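Local coordinates for melanin biosynthesis protein TyrA, putative (PDB 2IIZ), which is a heme b-binding member of the DyP-type peroxidase family and probably acts as a dye-decolorizing peroxidase, at residues E155-A166 and S238-M246; R94-F104 and M288-F299. All coordinates share one frame; numbering follows the deposited sequence.

Contact 1: residues E155-A166 and S238-M246. With HEM (protoporphyrin IX containing Fe), chain C.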
loop_
_atom_site.group_PDB
_atom_site.type_symbol
_atom_site.label_atom_id
_atom_site.label_comp_id
_atom_site.label_asym_id
_atom_site.label_seq_id
_atom_site.Cartn_x
_atom_site.Cartn_y
_atom_site.Cartn_z
ATOM N N GLU A 155 -19.002 12.797 -13.748
ATOM C CA GLU A 155 -20.262 12.522 -14.462
ATOM C C GLU A 155 -20.842 11.136 -14.168
ATOM O O GLU A 155 -21.727 10.662 -14.888
ATOM C CB GLU A 155 -20.063 12.698 -15.963
ATOM C CG GLU A 155 -19.914 14.158 -16.383
ATOM C CD GLU A 155 -21.206 14.949 -16.228
ATOM O OE1 GLU A 155 -22.225 14.549 -16.838
ATOM O OE2 GLU A 155 -21.192 15.968 -15.496
ATOM N N ASN A 156 -20.344 10.491 -13.116
ATOM C CA ASN A 156 -20.976 9.276 -12.602
ATOM C C ASN A 156 -22.430 9.522 -12.217
ATOM O O ASN A 156 -22.784 10.620 -11.814
ATOM C CB ASN A 156 -20.240 8.744 -11.357
ATOM C CG ASN A 156 -19.408 7.483 -11.626
ATOM O OD1 ASN A 156 -19.365 6.943 -12.733
ATOM N ND2 ASN A 156 -18.748 7.005 -10.578
ATOM N N PRO A 157 -23.275 8.488 -12.342
ATOM C CA PRO A 157 -24.624 8.553 -11.795
ATOM C C PRO A 157 -24.599 8.958 -10.326
ATOM O O PRO A 157 -23.627 8.665 -9.607
ATOM C CB PRO A 157 -25.132 7.112 -11.937
ATOM C CG PRO A 157 -24.350 6.535 -13.060
ATOM C CD PRO A 157 -23.008 7.200 -13.016
ATOM N N LYS A 158 -25.666 9.622 -9.894
ATOM C CA LYS A 158 -25.734 10.170 -8.552
ATOM C C LYS A 158 -26.952 9.625 -7.831
ATOM O O LYS A 158 -27.945 9.276 -8.448
ATOM C CB LYS A 158 -25.783 11.698 -8.619
ATOM C CG LYS A 158 -24.595 12.362 -9.370
ATOM C CD LYS A 158 -23.319 12.410 -8.528
ATOM C CE LYS A 158 -22.231 13.315 -9.164
ATOM N NZ LYS A 158 -21.125 12.570 -9.856
ATOM N N GLY A 159 -26.867 9.553 -6.511
ATOM C CA GLY A 159 -27.969 9.056 -5.703
ATOM C C GLY A 159 -28.578 7.782 -6.262
ATOM O O GLY A 159 -27.881 6.816 -6.557
ATOM N N ARG A 160 -29.888 7.790 -6.410
ATOM C CA ARG A 160 -30.632 6.606 -6.816
ATOM C C ARG A 160 -30.406 6.222 -8.257
ATOM O O ARG A 160 -30.655 5.079 -8.627
ATOM C CB ARG A 160 -32.140 6.808 -6.586
ATOM C CG ARG A 160 -32.572 6.426 -5.185
ATOM C CD ARG A 160 -32.646 4.910 -5.040
ATOM N NE ARG A 160 -31.819 4.411 -3.945
ATOM C CZ ARG A 160 -31.662 3.121 -3.645
ATOM N NH1 ARG A 160 -32.279 2.177 -4.357
ATOM N NH2 ARG A 160 -30.880 2.768 -2.622
ATOM N N HIS A 161 -29.946 7.163 -9.075
ATOM C CA HIS A 161 -29.575 6.828 -10.447
ATOM C C HIS A 161 -28.485 5.761 -10.486
ATOM O O HIS A 161 -28.478 4.927 -11.376
ATOM C CB HIS A 161 -29.133 8.059 -11.234
ATOM C CG HIS A 161 -29.189 7.862 -12.715
ATOM N ND1 HIS A 161 -30.357 7.520 -13.371
ATOM C CD2 HIS A 161 -28.229 7.953 -13.667
ATOM C CE1 HIS A 161 -30.111 7.408 -14.665
ATOM N NE2 HIS A 161 -28.829 7.667 -14.873
ATOM N N ARG A 162 -27.565 5.788 -9.523
ATOM C CA ARG A 162 -26.526 4.749 -9.407
ATOM C C ARG A 162 -27.124 3.351 -9.428
ATOM O O ARG A 162 -26.674 2.477 -10.154
ATOM C CB ARG A 162 -25.761 4.892 -8.101
ATOM C CG ARG A 162 -25.087 6.231 -7.918
ATOM C CD ARG A 162 -24.629 6.410 -6.485
ATOM N NE ARG A 162 -23.315 5.827 -6.264
ATOM C CZ ARG A 162 -22.165 6.398 -6.622
ATOM N NH1 ARG A 162 -22.142 7.582 -7.231
ATOM N NH2 ARG A 162 -21.016 5.779 -6.369
ATOM N N GLN A 163 -28.147 3.142 -8.620
ATOM C CA GLN A 163 -28.772 1.837 -8.568
ATOM C C GLN A 163 -29.360 1.499 -9.953
ATOM O O GLN A 163 -29.160 0.404 -10.481
ATOM C CB GLN A 163 -29.817 1.787 -7.437
ATOM C CG GLN A 163 -29.218 1.490 -6.022
ATOM C CD GLN A 163 -28.354 2.627 -5.456
ATOM O OE1 GLN A 163 -28.432 3.760 -5.922
ATOM N NE2 GLN A 163 -27.529 2.319 -4.443
ATOM N N GLU A 164 -30.070 2.464 -10.527
ATOM C CA GLU A 164 -30.698 2.339 -11.851
ATOM C C GLU A 164 -29.686 1.885 -12.922
ATOM O O GLU A 164 -29.982 1.023 -13.756
ATOM C CB GLU A 164 -31.306 3.696 -12.239
ATOM C CG GLU A 164 -32.269 3.674 -13.424
ATOM C CD GLU A 164 -33.696 3.367 -13.038
ATOM O OE1 GLU A 164 -33.999 3.317 -11.822
ATOM O OE2 GLU A 164 -34.517 3.174 -13.964
ATOM N N VAL A 165 -28.493 2.473 -12.890
ATOM C CA VAL A 165 -27.450 2.176 -13.885
ATOM C C VAL A 165 -26.750 0.861 -13.577
ATOM O O VAL A 165 -26.521 0.063 -14.471
ATOM C CB VAL A 165 -26.395 3.306 -13.962
ATOM C CG1 VAL A 165 -25.202 2.907 -14.849
ATOM C CG2 VAL A 165 -27.024 4.568 -14.498
ATOM N N ALA A 166 -26.416 0.644 -12.312
ATOM C CA ALA A 166 -25.524 -0.448 -11.922
ATOM C C ALA A 166 -26.173 -1.820 -11.790
ATOM O O ALA A 166 -25.547 -2.821 -12.136
ATOM C CB ALA A 166 -24.806 -0.102 -10.612
ATOM N N SER A 238 -28.918 8.235 -23.195
ATOM C CA SER A 238 -27.541 8.077 -22.728
ATOM C C SER A 238 -27.237 6.651 -22.262
ATOM O O SER A 238 -28.047 6.008 -21.594
ATOM C CB SER A 238 -27.243 9.072 -21.609
ATOM O OG SER A 238 -27.337 10.392 -22.103
ATOM N N ILE A 239 -26.056 6.179 -22.634
ATOM C CA ILE A 239 -25.574 4.855 -22.305
ATOM C C ILE A 239 -24.558 5.033 -21.177
ATOM O O ILE A 239 -23.457 5.551 -21.418
ATOM C CB ILE A 239 -24.879 4.244 -23.535
ATOM C CG2 ILE A 239 -24.437 2.828 -23.284
ATOM N N GLU A 240 -24.921 4.606 -19.964
ATOM C CA GLU A 240 -24.148 4.933 -18.752
ATOM C C GLU A 240 -23.508 3.727 -18.096
ATOM O O GLU A 240 -23.935 2.603 -18.311
ATOM C CB GLU A 240 -25.056 5.624 -17.720
ATOM C CG GLU A 240 -25.210 7.141 -17.891
ATOM C CD GLU A 240 -26.270 7.716 -16.961
ATOM O OE1 GLU A 240 -27.471 7.549 -17.262
ATOM O OE2 GLU A 240 -25.903 8.332 -15.927
ATOM N N ILE A 241 -22.477 3.980 -17.292
ATOM C CA ILE A 241 -21.965 3.000 -16.351
ATOM C C ILE A 241 -21.671 3.694 -15.021
ATOM O O ILE A 241 -21.565 4.935 -14.958
ATOM C CB ILE A 241 -20.676 2.311 -16.843
ATOM C CG1 ILE A 241 -19.610 3.338 -17.217
ATOM C CG2 ILE A 241 -20.961 1.405 -18.030
ATOM C CD1 ILE A 241 -18.205 2.833 -16.985
ATOM N N LEU A 242 -21.540 2.905 -13.962
ATOM C CA LEU A 242 -21.120 3.450 -12.687
ATOM C C LEU A 242 -19.716 2.970 -12.412
ATOM O O LEU A 242 -19.481 1.811 -12.123
ATOM C CB LEU A 242 -22.069 3.055 -11.549
ATOM C CG LEU A 242 -21.599 3.519 -10.164
ATOM C CD1 LEU A 242 -21.873 5.008 -9.946
ATOM C CD2 LEU A 242 -22.223 2.682 -9.085
ATOM N N ARG A 243 -18.773 3.881 -12.503
ATOM C CA ARG A 243 -17.386 3.525 -12.277
ATOM C C ARG A 243 -17.054 3.618 -10.819
ATOM O O ARG A 243 -17.580 4.474 -10.109
ATOM C CB ARG A 243 -16.471 4.475 -13.013
ATOM C CG ARG A 243 -16.495 4.332 -14.497
ATOM C CD ARG A 243 -15.902 5.582 -15.106
ATOM N NE ARG A 243 -16.843 6.703 -15.008
ATOM C CZ ARG A 243 -16.511 7.984 -14.890
ATOM N NH1 ARG A 243 -15.232 8.365 -14.836
ATOM N NH2 ARG A 243 -17.474 8.888 -14.819
ATOM N N GLN A 244 -16.165 2.734 -10.388
ATOM C CA GLN A 244 -15.718 2.685 -9.019
ATOM C C GLN A 244 -14.201 2.678 -8.969
ATOM O O GLN A 244 -13.646 2.122 -8.035
ATOM C CB GLN A 244 -16.242 1.404 -8.367
ATOM C CG GLN A 244 -17.752 1.380 -8.099
ATOM C CD GLN A 244 -18.191 2.250 -6.933
ATOM O OE1 GLN A 244 -17.390 2.968 -6.338
ATOM N NE2 GLN A 244 -19.484 2.190 -6.602
ATOM N N SER A 245 -13.545 3.287 -9.966
ATOM C CA SER A 245 -12.087 3.173 -10.121
ATOM C C SER A 245 -11.338 3.984 -9.097
ATOM O O SER A 245 -11.881 4.943 -8.553
ATOM C CB SER A 245 -11.642 3.688 -11.475
ATOM O OG SER A 245 -12.548 3.334 -12.470
HETATM N N MSE A 246 -10.089 3.607 -8.848
HETATM C CA MSE A 246 -9.208 4.352 -7.949
HETATM C C MSE A 246 -7.764 4.290 -8.426
HETATM O O MSE A 246 -7.397 3.338 -9.095
HETATM C CB MSE A 246 -9.296 3.763 -6.566
HETATM C CG MSE A 246 -10.707 3.840 -6.025
HETATM SE SE MSE A 246 -10.911 3.537 -4.188
HETATM C CE MSE A 246 -9.730 4.917 -3.490
HETATM C CHA HEM C . -14.812 10.265 -17.726
HETATM C CHB HEM C . -10.238 9.259 -16.599
HETATM C CHC HEM C . -10.677 4.867 -18.441
HETATM C CHD HEM C . -15.369 5.635 -19.071
HETATM C C1A HEM C . -13.520 10.387 -17.289
HETATM C C2A HEM C . -12.930 11.594 -16.749
HETATM C C3A HEM C . -11.655 11.294 -16.440
HETATM C C4A HEM C . -11.423 9.913 -16.770
HETATM C CMA HEM C . -10.590 12.225 -15.839
HETATM C CAA HEM C . -13.659 12.948 -16.575
HETATM C CBA HEM C . -14.322 13.073 -15.188
HETATM C CGA HEM C . -15.611 12.284 -15.126
HETATM O O1A HEM C . -15.650 11.205 -14.464
HETATM O O2A HEM C . -16.623 12.726 -15.736
HETATM C C1B HEM C . -9.966 7.994 -17.017
HETATM C C2B HEM C . -8.676 7.348 -16.903
HETATM C C3B HEM C . -8.801 6.120 -17.419
HETATM C C4B HEM C . -10.167 5.974 -17.860
HETATM C CMB HEM C . -7.435 8.032 -16.284
HETATM C CAB HEM C . -7.758 5.000 -17.561
HETATM C CBB HEM C . -6.486 5.279 -17.806
HETATM C C1C HEM C . -11.982 4.716 -18.789
HETATM C C2C HEM C . -12.517 3.541 -19.427
HETATM C C3C HEM C . -13.824 3.746 -19.607
HETATM C C4C HEM C . -14.134 5.059 -19.076
HETATM C CMC HEM C . -11.653 2.325 -19.797
HETATM C CAC HEM C . -14.867 2.809 -20.247
HETATM C CBC HEM C . -14.592 1.603 -20.763
HETATM C C1D HEM C . -15.662 6.932 -18.748
HETATM C C2D HEM C . -16.989 7.489 -18.757
HETATM C C3D HEM C . -16.816 8.937 -18.338
HETATM C C4D HEM C . -15.402 9.098 -18.120
HETATM C CMD HEM C . -18.298 6.760 -19.126
HETATM C CAD HEM C . -17.896 10.019 -18.179
HETATM C CBD HEM C . -17.935 10.825 -19.467
HETATM C CGD HEM C . -19.150 11.720 -19.549
HETATM O O1D HEM C . -18.983 12.968 -19.383
HETATM O O2D HEM C . -20.264 11.183 -19.781
HETATM N NA HEM C . -12.578 9.374 -17.292
HETATM N NB HEM C . -10.863 7.128 -17.604
HETATM N NC HEM C . -12.985 5.633 -18.578
HETATM N ND HEM C . -14.755 7.902 -18.369
HETATM FE FE HEM C . -12.721 7.586 -18.138
HETATM O O HOH W 1 -19.683 7.391 -15.547
#

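Contact 2: residues R94-F104 and M288-F299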
loop_
_atom_site.group_PDB
_atom_site.type_symbol
_atom_site.label_atom_id
_atom_site.label_comp_id
_atom_site.label_asym_id
_atom_site.label_seq_id
_atom_site.Cartn_x
_atom_site.Cartn_y
_atom_site.Cartn_z
ATOM N N ARG A 94 -2.777 0.293 -29.052
ATOM C CA ARG A 94 -3.896 0.404 -28.125
ATOM C C ARG A 94 -4.451 -0.991 -27.889
ATOM O O ARG A 94 -5.286 -1.476 -28.663
ATOM C CB ARG A 94 -4.969 1.349 -28.662
ATOM C CG ARG A 94 -4.453 2.764 -28.959
ATOM C CD ARG A 94 -5.562 3.669 -29.491
ATOM N NE ARG A 94 -6.128 3.147 -30.737
ATOM C CZ ARG A 94 -5.557 3.278 -31.928
ATOM N NH1 ARG A 94 -4.392 3.913 -32.043
ATOM N NH2 ARG A 94 -6.149 2.762 -33.006
ATOM N N GLU A 95 -3.968 -1.618 -26.812
ATOM C CA GLU A 95 -4.276 -3.008 -26.500
ATOM C C GLU A 95 -5.110 -3.106 -25.235
ATOM O O GLU A 95 -4.763 -2.525 -24.203
ATOM C CB GLU A 95 -2.992 -3.814 -26.301
ATOM C CG GLU A 95 -3.206 -5.317 -26.504
ATOM C CD GLU A 95 -1.928 -6.140 -26.363
ATOM O OE1 GLU A 95 -0.925 -5.836 -27.053
ATOM O OE2 GLU A 95 -1.936 -7.096 -25.558
ATOM N N ALA A 96 -6.206 -3.845 -25.330
ATOM C CA ALA A 96 -7.055 -4.171 -24.190
ATOM C C ALA A 96 -7.106 -5.694 -24.092
ATOM O O ALA A 96 -7.983 -6.330 -24.698
ATOM C CB ALA A 96 -8.446 -3.606 -24.394
ATOM N N PRO A 97 -6.163 -6.284 -23.333
ATOM C CA PRO A 97 -6.075 -7.733 -23.235
ATOM C C PRO A 97 -7.127 -8.295 -22.262
ATOM O O PRO A 97 -7.689 -7.552 -21.445
ATOM C CB PRO A 97 -4.648 -7.965 -22.716
ATOM C CG PRO A 97 -4.338 -6.782 -21.912
ATOM C CD PRO A 97 -5.127 -5.621 -22.517
ATOM N N ALA A 98 -7.379 -9.595 -22.372
ATOM C CA ALA A 98 -8.268 -10.312 -21.487
ATOM C C ALA A 98 -7.426 -11.239 -20.645
ATOM O O ALA A 98 -6.603 -11.997 -21.165
ATOM C CB ALA A 98 -9.289 -11.112 -22.287
ATOM N N ILE A 99 -7.642 -11.161 -19.339
ATOM C CA ILE A 99 -6.990 -12.000 -18.342
ATOM C C ILE A 99 -8.038 -12.169 -17.252
ATOM O O ILE A 99 -8.302 -11.242 -16.485
ATOM C CB ILE A 99 -5.724 -11.331 -17.771
ATOM C CG1 ILE A 99 -4.675 -11.132 -18.879
ATOM C CG2 ILE A 99 -5.116 -12.189 -16.668
ATOM C CD1 ILE A 99 -3.409 -10.365 -18.452
ATOM N N GLU A 100 -8.635 -13.349 -17.194
ATOM C CA GLU A 100 -9.778 -13.592 -16.347
ATOM C C GLU A 100 -9.317 -14.261 -15.068
ATOM O O GLU A 100 -8.308 -14.990 -15.082
ATOM C CB GLU A 100 -10.769 -14.511 -17.049
ATOM C CG GLU A 100 -11.121 -14.091 -18.482
ATOM C CD GLU A 100 -12.164 -13.007 -18.572
ATOM O OE1 GLU A 100 -12.568 -12.427 -17.537
ATOM O OE2 GLU A 100 -12.587 -12.737 -19.707
ATOM N N TYR A 101 -10.063 -14.000 -13.984
ATOM C CA TYR A 101 -9.836 -14.599 -12.660
ATOM C C TYR A 101 -11.158 -15.183 -12.164
ATOM O O TYR A 101 -12.217 -14.631 -12.463
ATOM C CB TYR A 101 -9.331 -13.556 -11.651
ATOM C CG TYR A 101 -8.093 -12.823 -12.119
ATOM C CD1 TYR A 101 -6.829 -13.392 -11.971
ATOM C CD2 TYR A 101 -8.188 -11.559 -12.714
ATOM C CE1 TYR A 101 -5.688 -12.725 -12.403
ATOM C CE2 TYR A 101 -7.058 -10.879 -13.149
ATOM C CZ TYR A 101 -5.809 -11.469 -12.991
ATOM O OH TYR A 101 -4.680 -10.810 -13.417
ATOM N N ASP A 102 -11.083 -16.287 -11.411
ATOM C CA ASP A 102 -12.275 -16.991 -10.915
ATOM C C ASP A 102 -13.109 -16.161 -9.933
ATOM O O ASP A 102 -14.344 -16.154 -9.999
ATOM C CB ASP A 102 -11.885 -18.315 -10.238
ATOM C CG ASP A 102 -11.362 -19.352 -11.219
ATOM O OD1 ASP A 102 -11.398 -19.117 -12.446
ATOM O OD2 ASP A 102 -10.907 -20.408 -10.754
ATOM N N LEU A 103 -12.427 -15.475 -9.025
ATOM C CA LEU A 103 -13.092 -14.671 -8.010
ATOM C C LEU A 103 -12.380 -13.355 -7.768
ATOM O O LEU A 103 -11.143 -13.278 -7.792
ATOM C CB LEU A 103 -13.151 -15.423 -6.688
ATOM C CG LEU A 103 -13.954 -16.713 -6.637
ATOM C CD1 LEU A 103 -13.698 -17.365 -5.291
ATOM C CD2 LEU A 103 -15.445 -16.455 -6.830
ATOM N N PHE A 104 -13.195 -12.333 -7.525
ATOM C CA PHE A 104 -12.737 -10.991 -7.230
ATOM C C PHE A 104 -13.408 -10.551 -5.929
ATOM O O PHE A 104 -14.641 -10.638 -5.783
ATOM C CB PHE A 104 -13.102 -10.072 -8.394
ATOM C CG PHE A 104 -12.759 -8.609 -8.186
ATOM C CD1 PHE A 104 -11.609 -8.215 -7.515
ATOM C CD2 PHE A 104 -13.596 -7.625 -8.685
ATOM C CE1 PHE A 104 -11.311 -6.876 -7.341
ATOM C CE2 PHE A 104 -13.305 -6.295 -8.513
ATOM C CZ PHE A 104 -12.152 -5.919 -7.836
HETATM N N MSE A 288 -5.197 7.018 -24.485
HETATM C CA MSE A 288 -4.603 5.700 -24.607
HETATM C C MSE A 288 -3.134 5.755 -25.053
HETATM O O MSE A 288 -2.418 4.743 -24.974
HETATM C CB MSE A 288 -5.415 4.832 -25.569
HETATM C CG MSE A 288 -6.822 4.534 -25.088
HETATM SE SE MSE A 288 -7.624 3.014 -26.012
HETATM C CE MSE A 288 -6.479 1.551 -25.351
ATOM N N HIS A 289 -2.669 6.920 -25.508
ATOM C CA HIS A 289 -1.235 7.061 -25.839
ATOM C C HIS A 289 -0.397 7.183 -24.581
ATOM O O HIS A 289 0.822 7.291 -24.674
ATOM C CB HIS A 289 -0.963 8.304 -26.677
ATOM C CG HIS A 289 -1.746 8.376 -27.943
ATOM N ND1 HIS A 289 -1.963 9.564 -28.601
ATOM C CD2 HIS A 289 -2.361 7.417 -28.681
ATOM C CE1 HIS A 289 -2.676 9.333 -29.695
ATOM N NE2 HIS A 289 -2.931 8.039 -29.765
ATOM N N PHE A 290 -1.034 7.178 -23.411
ATOM C CA PHE A 290 -0.335 7.557 -22.162
ATOM C C PHE A 290 -0.430 6.544 -21.023
ATOM O O PHE A 290 0.181 6.745 -19.961
ATOM C CB PHE A 290 -0.820 8.942 -21.711
ATOM C CG PHE A 290 -0.537 10.019 -22.732
ATOM C CD1 PHE A 290 0.678 10.670 -22.738
ATOM C CD2 PHE A 290 -1.483 10.357 -23.687
ATOM C CE1 PHE A 290 0.963 11.650 -23.669
ATOM C CE2 PHE A 290 -1.221 11.332 -24.629
ATOM C CZ PHE A 290 0.012 11.989 -24.621
ATOM N N THR A 291 -1.189 5.470 -21.255
ATOM C CA THR A 291 -1.389 4.421 -20.268
ATOM C C THR A 291 -1.655 3.134 -20.985
ATOM O O THR A 291 -2.126 3.160 -22.112
ATOM C CB THR A 291 -2.568 4.732 -19.353
ATOM O OG1 THR A 291 -2.593 3.803 -18.265
ATOM C CG2 THR A 291 -3.879 4.693 -20.120
ATOM N N SER A 292 -1.355 2.013 -20.337
ATOM C CA SER A 292 -1.536 0.694 -20.944
ATOM C C SER A 292 -2.351 -0.219 -20.048
ATOM O O SER A 292 -2.021 -0.393 -18.861
ATOM C CB SER A 292 -0.171 0.065 -21.213
ATOM O OG SER A 292 0.688 1.003 -21.852
ATOM N N ALA A 293 -3.416 -0.802 -20.609
ATOM C CA ALA A 293 -4.249 -1.759 -19.862
ATOM C C ALA A 293 -3.546 -3.127 -19.793
ATOM O O ALA A 293 -3.435 -3.825 -20.801
ATOM C CB ALA A 293 -5.632 -1.901 -20.497
ATOM N N LEU A 294 -3.073 -3.500 -18.607
ATOM C CA LEU A 294 -2.334 -4.747 -18.429
ATOM C C LEU A 294 -3.233 -5.963 -18.212
ATOM O O LEU A 294 -2.805 -7.096 -18.463
ATOM C CB LEU A 294 -1.379 -4.614 -17.249
ATOM C CG LEU A 294 -0.328 -3.505 -17.356
ATOM C CD1 LEU A 294 0.646 -3.571 -16.172
ATOM C CD2 LEU A 294 0.435 -3.601 -18.673
ATOM N N THR A 295 -4.468 -5.737 -17.744
ATOM C CA THR A 295 -5.417 -6.843 -17.512
ATOM C C THR A 295 -6.795 -6.475 -18.010
ATOM O O THR A 295 -7.079 -5.299 -18.220
ATOM C CB THR A 295 -5.512 -7.201 -16.020
ATOM O OG1 THR A 295 -6.135 -6.122 -15.296
ATOM C CG2 THR A 295 -4.115 -7.502 -15.447
ATOM N N GLY A 296 -7.646 -7.476 -18.200
ATOM C CA GLY A 296 -9.040 -7.243 -18.603
ATOM C C GLY A 296 -9.930 -8.401 -18.202
ATOM O O GLY A 296 -9.849 -9.463 -18.805
ATOM N N SER A 297 -10.778 -8.186 -17.191
ATOM C CA SER A 297 -11.517 -9.259 -16.528
ATOM C C SER A 297 -13.010 -8.952 -16.491
ATOM O O SER A 297 -13.397 -7.834 -16.124
ATOM C CB SER A 297 -11.036 -9.416 -15.082
ATOM O OG SER A 297 -9.624 -9.522 -14.959
ATOM N N SER A 298 -13.840 -9.939 -16.863
ATOM C CA SER A 298 -15.291 -9.843 -16.711
ATOM C C SER A 298 -15.748 -10.659 -15.497
ATOM O O SER A 298 -15.291 -11.795 -15.304
ATOM C CB SER A 298 -16.007 -10.346 -17.973
ATOM O OG SER A 298 -17.370 -9.942 -17.990
ATOM N N PHE A 299 -16.642 -10.073 -14.689
ATOM C CA PHE A 299 -17.213 -10.731 -13.507
ATOM C C PHE A 299 -18.718 -10.461 -13.425
ATOM O O PHE A 299 -19.252 -9.578 -14.105
ATOM C CB PHE A 299 -16.611 -10.207 -12.194
ATOM C CG PHE A 299 -15.110 -10.228 -12.114
ATOM C CD1 PHE A 299 -14.435 -11.364 -11.685
ATOM C CD2 PHE A 299 -14.370 -9.104 -12.445
ATOM C CE1 PHE A 299 -13.042 -11.382 -11.602
ATOM C CE2 PHE A 299 -12.978 -9.109 -12.362
ATOM C CZ PHE A 299 -12.312 -10.252 -11.938
HETATM O O HOH W 2 -7.912 -4.777 -20.715
HETATM O O HOH W 3 -12.911 -13.141 -14.747
#

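Contact 1: residues E155-A166 and S238-M246
Asn156 grips the backbone of Arg243 at two points: its OD1 takes the Arg243 N-H at 3.1 Å, and its ND2 gives a shorter bond of 2.8 Å to Arg243 O, which lies close to the amide plane. An asparagine suits this place because one short amide offers acceptor and donor together, as a neighbouring strand would. A water that receives Arg243 NH2 also donates to Asn156 OD1 and Ile241 O. A tightly packed apolar layer lies next to this pair. Leu242, with CG anti to its backbone N (chi1 175°), sends CD1 over the centre of one face of the Arg162 guanidinium, 3.6 Å from CZ, and CD2 toward Ala166. The leucine methyl covers that face while Arg162 NE bonds outward to Cys15 O. Val165 CG1, a compact branched group facing the strand, sits 3.6 Å from Ile241 CA.

The His161-Glu240 side is looser and more open to solvent, both residues being partly exposed. There His161 NE2 points almost straight at Glu240 OE1 (2.8 Å, 175° at the hydrogen), the oxygen lying in the ring plane and met on its syn side. Separately, near the heme, the carboxylate of exposed Glu155 turns away from the strand.

Glu155 N bonds propionate oxygen O2A, while Arg243 NH1 and NH2 both hold O1A, at 2.9 and 3.0 Å, with the guanidinium face lying over pyrrole carbon C3D. Arg243 NH1 also pairs with Asp152, in the GXXDG motif of DyP peroxidases. This chemistry is consistent with a second-shell role for Asn156, holding the backbone of the arginine that clasps the heme propionate.

Contact 2: residues R94-F104 and M288-F299
Glu100 turns CG beside its own backbone N (chi1 -49°) and bends again at the next bond (chi2 -81°), which folds the carboxylate back onto the neighbouring strand. Its OE1 takes the Ser298 N-H at 2.9 Å on the syn lone pair, while OE2 receives Phe86 N, so each oxygen has a backbone donor to hold. Ser297 likewise keeps OG beside its N (chi1 -50°) and gives its proton to Ile99 O, 2.7 Å away and nearly in line with the C=O bond; the short hydroxyl also rests at the edge of the Tyr101 ring. Ile99 N in turn donates to Gly296 O at 2.8 Å, from above the carbonyl plane.

Gly296 suits this crossing because, with no side chain, it lets Pro97 O come within 3.2 Å of its CA, a CA-H...O contact. A water donating to both Pro97 O and Thr295 O bridges the two segments beside it.

These links lie along strand 291-301 of the long antiparallel sheet, over which residues 97-101 run as an extended connection before strand 103-109 starts. Asp102 and Leu103 both face Phe27 in a classic beta bulge. Strand 61-67 separates 103-109 from 291-301 in the sheet, yet Phe104 and Phe299 meet across it: Phe104 CB lies over one face of the Phe299 ring, 3.5 Å from CE1, a CH-pi contact in the buried core.

Toward the other end, Pro97 lays its ring against Ala293, CD coming 3.0 Å from Ala293 O. Farther along, the aliphatic start of Arg94 approaches selenomethionine Met288, tentatively, since Met288 has two conformers.

In the fold
The centres of the two contacts are 21 Å apart, on opposite sides of the chain's centre, and their nearest atoms stay about 8 Å from each other. The nine-stranded antiparallel sheet connects them: strand 238-249 of contact 1 is followed across it by 254-262, 179-188 and then 291-301 of contact 2. Contact 1 belongs to the C-terminal DyP-type half and bonds the heme directly. Contact 2 joins the N-terminal half to the C-terminal half. Its touching residues stay farther from the cofactor, the side chain of Met288 being about 7 Å from both the heme and the axial ligand His225, although Thr291, in the same segment, touches the heme.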